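Long-range contact in Glyoxalase/bleomycin resistance protein/dioxygenase (Catenulispora acidiphila, PDB 4G6X), which is a member of the glyoxalase/bleomycin resistance/dioxygenase superfamily and may act as a dioxygenase: residues A[130-138]-A[143-151]. Numbering follows the deposited sequence.
Sequences MGPVVTAIL and GNLIQLMQI
L138 folds back over the face it shares with A136, I146 and L148: its CG lies between the backbone N and carbonyl carbon (chi1 65°), which sends the two methyls to different neighbours. CD1 rests 3.8 Å from I146 CB, while CD2 meets the fork of L148, 4.0 Å from L148 CD2. On the same side A136 CB faces L148 CB at 4.5 Å. Five backbone hydrogen bonds set the antiparallel ladder beneath; the straightest, L138 N to I146 O, has an N-H...O angle of 174°. On the other face, I137 CG2 abuts L145 CB at 3.8 Å. Q147, extended, lays its amide across T135, with NE2 3.7 Å from T135 CG2, and a water joins that NE2 to T135 OG1. Beyond them the selenomethionine M149 bends at chi3 (43°), bringing CE to 3.6 Å from V133 CG1. Q147 OE1 bonds S103 and T135 OG1 bonds Q125, tying the face to both flanking strands. This hairpin forms the centre of the four-stranded sheet of a βαβββ module, as in vicinal oxygen chelate proteins: strand 102-106 flanks 145-150, strand 123-129 flanks 134-139, and helix 109-118 packs on A136 and L148.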
loop_
_atom_site.group_PDB
_atom_site.type_symbol
_atom_site.label_atom_id
_atom_site.label_comp_id
_atom_site.label_asym_id
_atom_site.label_seq_id
_atom_site.Cartn_x
_atom_site.Cartn_y
_atom_site.Cartn_z
HETATM N N MSE A 130 -17.011 -10.171 10.715
HETATM C CA MSE A 130 -17.605 -9.302 9.679
HETATM C C MSE A 130 -18.186 -10.127 8.541
HETATM O O MSE A 130 -18.457 -9.591 7.470
HETATM C CB MSE A 130 -16.588 -8.288 9.123
HETATM C CG MSE A 130 -15.819 -7.481 10.186
HETATM SE SE MSE A 130 -16.910 -5.996 10.913
HETATM C CE MSE A 130 -15.581 -4.892 11.838
ATOM N N GLY A 131 -18.400 -11.426 8.747
ATOM C CA GLY A 131 -18.921 -12.270 7.687
ATOM C C GLY A 131 -17.803 -13.092 7.091
ATOM O O GLY A 131 -17.388 -14.080 7.697
ATOM N N PRO A 132 -17.290 -12.682 5.915
ATOM C CA PRO A 132 -16.192 -13.411 5.273
ATOM C C PRO A 132 -14.858 -13.259 5.999
ATOM O O PRO A 132 -13.971 -14.095 5.817
ATOM C CB PRO A 132 -16.088 -12.744 3.901
ATOM C CG PRO A 132 -16.502 -11.336 4.155
ATOM C CD PRO A 132 -17.526 -11.378 5.261
ATOM N N VAL A 133 -14.705 -12.189 6.788
ATOM C CA VAL A 133 -13.468 -11.967 7.558
ATOM C C VAL A 133 -13.804 -11.570 8.964
ATOM O O VAL A 133 -14.876 -11.023 9.222
ATOM C CB VAL A 133 -12.575 -10.854 6.981
ATOM C CG1 VAL A 133 -11.765 -11.383 5.805
ATOM C CG2 VAL A 133 -13.418 -9.637 6.604
ATOM N N VAL A 134 -12.875 -11.887 9.856
ATOM C CA VAL A 134 -12.854 -11.383 11.230
ATOM C C VAL A 134 -11.768 -10.323 11.258
ATOM O O VAL A 134 -10.688 -10.562 10.734
ATOM C CB VAL A 134 -12.510 -12.486 12.235
ATOM C CG1 VAL A 134 -12.567 -11.954 13.659
ATOM C CG2 VAL A 134 -13.471 -13.660 12.045
ATOM N N THR A 135 -12.076 -9.157 11.818
ATOM C CA THR A 135 -11.124 -8.026 11.791
ATOM C C THR A 135 -10.909 -7.467 13.196
ATOM O O THR A 135 -11.729 -7.651 14.102
ATOM C CB THR A 135 -11.598 -6.854 10.898
ATOM O OG1 THR A 135 -12.761 -6.222 11.463
ATOM C CG2 THR A 135 -11.879 -7.297 9.523
ATOM N N ALA A 136 -9.773 -6.785 13.364
ATOM C CA ALA A 136 -9.467 -5.982 14.555
ATOM C C ALA A 136 -8.717 -4.736 14.097
ATOM O O ALA A 136 -8.071 -4.754 13.050
ATOM C CB ALA A 136 -8.625 -6.746 15.573
ATOM N N ILE A 137 -8.777 -3.676 14.892
ATOM C CA ILE A 137 -8.107 -2.426 14.513
ATOM C C ILE A 137 -7.258 -1.932 15.681
ATOM O O ILE A 137 -7.739 -1.849 16.820
ATOM C CB ILE A 137 -9.110 -1.371 14.079
ATOM C CG1 ILE A 137 -9.857 -1.869 12.846
ATOM C CG2 ILE A 137 -8.398 -0.034 13.784
ATOM C CD1 ILE A 137 -10.938 -0.944 12.385
ATOM N N LEU A 138 -5.989 -1.665 15.369
ATOM C CA LEU A 138 -5.028 -1.193 16.359
ATOM C C LEU A 138 -4.428 0.176 16.009
ATOM O O LEU A 138 -4.462 0.598 14.851
ATOM C CB LEU A 138 -3.903 -2.229 16.616
ATOM C CG LEU A 138 -2.968 -2.531 15.429
ATOM C CD1 LEU A 138 -1.731 -1.649 15.442
ATOM C CD2 LEU A 138 -2.481 -3.978 15.485
ATOM N N GLY A 143 0.269 7.747 14.193
ATOM C CA GLY A 143 -0.780 8.478 13.522
ATOM C C GLY A 143 -1.720 7.672 12.626
ATOM O O GLY A 143 -2.555 8.249 11.932
ATOM N N ASN A 144 -1.608 6.337 12.641
ATOM C CA ASN A 144 -2.449 5.444 11.840
ATOM C C ASN A 144 -3.219 4.412 12.669
ATOM O O ASN A 144 -2.765 3.978 13.776
ATOM C CB ASN A 144 -1.632 4.662 10.833
ATOM C CG ASN A 144 -0.707 5.495 10.022
ATOM O OD1 ASN A 144 0.520 5.435 10.183
ATOM N ND2 ASN A 144 -1.260 6.292 9.128
ATOM N N LEU A 145 -4.353 3.995 12.121
ATOM C CA LEU A 145 -5.023 2.788 12.567
ATOM C C LEU A 145 -4.616 1.702 11.582
ATOM O O LEU A 145 -4.476 1.968 10.380
ATOM C CB LEU A 145 -6.555 2.990 12.540
ATOM C CG LEU A 145 -7.134 4.060 13.514
ATOM C CD1 LEU A 145 -8.604 4.290 13.305
ATOM C CD2 LEU A 145 -6.856 3.693 14.982
ATOM N N ILE A 146 -4.478 0.479 12.083
ATOM C CA ILE A 146 -3.967 -0.624 11.297
ATOM C C ILE A 146 -4.953 -1.736 11.503
ATOM O O ILE A 146 -5.324 -2.017 12.654
ATOM C CB ILE A 146 -2.609 -1.097 11.806
ATOM C CG1 ILE A 146 -1.552 0.008 11.634
ATOM C CG2 ILE A 146 -2.144 -2.372 11.091
ATOM C CD1 ILE A 146 -1.333 0.489 10.204
ATOM N N GLN A 147 -5.417 -2.309 10.412
ATOM C CA GLN A 147 -6.340 -3.434 10.496
ATOM C C GLN A 147 -5.616 -4.784 10.392
ATOM O O GLN A 147 -4.775 -4.990 9.506
ATOM C CB GLN A 147 -7.410 -3.291 9.404
ATOM C CG GLN A 147 -8.563 -4.269 9.446
ATOM C CD GLN A 147 -9.494 -4.091 8.268
ATOM O OE1 GLN A 147 -9.092 -4.175 7.110
ATOM N NE2 GLN A 147 -10.716 -3.869 8.559
ATOM N N LEU A 148 -6.010 -5.687 11.293
ATOM C CA LEU A 148 -5.747 -7.118 11.183
ATOM C C LEU A 148 -6.959 -7.846 10.628
ATOM O O LEU A 148 -8.096 -7.616 11.025
ATOM C CB LEU A 148 -5.456 -7.687 12.538
ATOM C CG LEU A 148 -4.072 -7.549 13.174
ATOM C CD1 LEU A 148 -3.108 -6.614 12.533
ATOM C CD2 LEU A 148 -4.078 -7.536 14.712
HETATM N N MSE A 149 -6.706 -8.741 9.694
HETATM C CA MSE A 149 -7.761 -9.455 8.983
HETATM C C MSE A 149 -7.506 -10.935 9.053
HETATM O O MSE A 149 -6.439 -11.428 8.623
HETATM C CB MSE A 149 -7.784 -9.145 7.489
HETATM C CG MSE A 149 -8.092 -7.668 7.143
HETATM SE SE MSE A 149 -8.253 -7.237 5.185
HETATM C CE MSE A 149 -9.291 -8.868 4.916
ATOM N N GLN A 150 -8.519 -11.685 9.473
ATOM C CA GLN A 150 -8.265 -13.125 9.617
ATOM C C GLN A 150 -8.487 -13.867 8.336
ATOM O O GLN A 150 -9.609 -13.956 7.806
ATOM C CB GLN A 150 -8.982 -13.781 10.773
ATOM C CG GLN A 150 -8.563 -15.253 10.866
ATOM C CD GLN A 150 -9.107 -15.919 12.094
ATOM O OE1 GLN A 150 -8.494 -15.915 13.155
ATOM N NE2 GLN A 150 -10.255 -16.540 11.939
ATOM N N ILE A 151 -7.336 -14.390 7.893
ATOM C CA ILE A 151 -7.117 -15.109 6.657
ATOM C C ILE A 151 -6.081 -16.186 7.006
ATOM O O ILE A 151 -6.281 -17.382 6.706
ATOM C CB ILE A 151 -6.582 -14.144 5.544
ATOM C CG1 ILE A 151 -7.672 -13.132 5.117
ATOM C CG2 ILE A 151 -6.068 -14.906 4.322
ATOM C CD1 ILE A 151 -7.211 -12.082 4.128
HETATM O O HOH W 1 -12.805 -3.612 10.451
#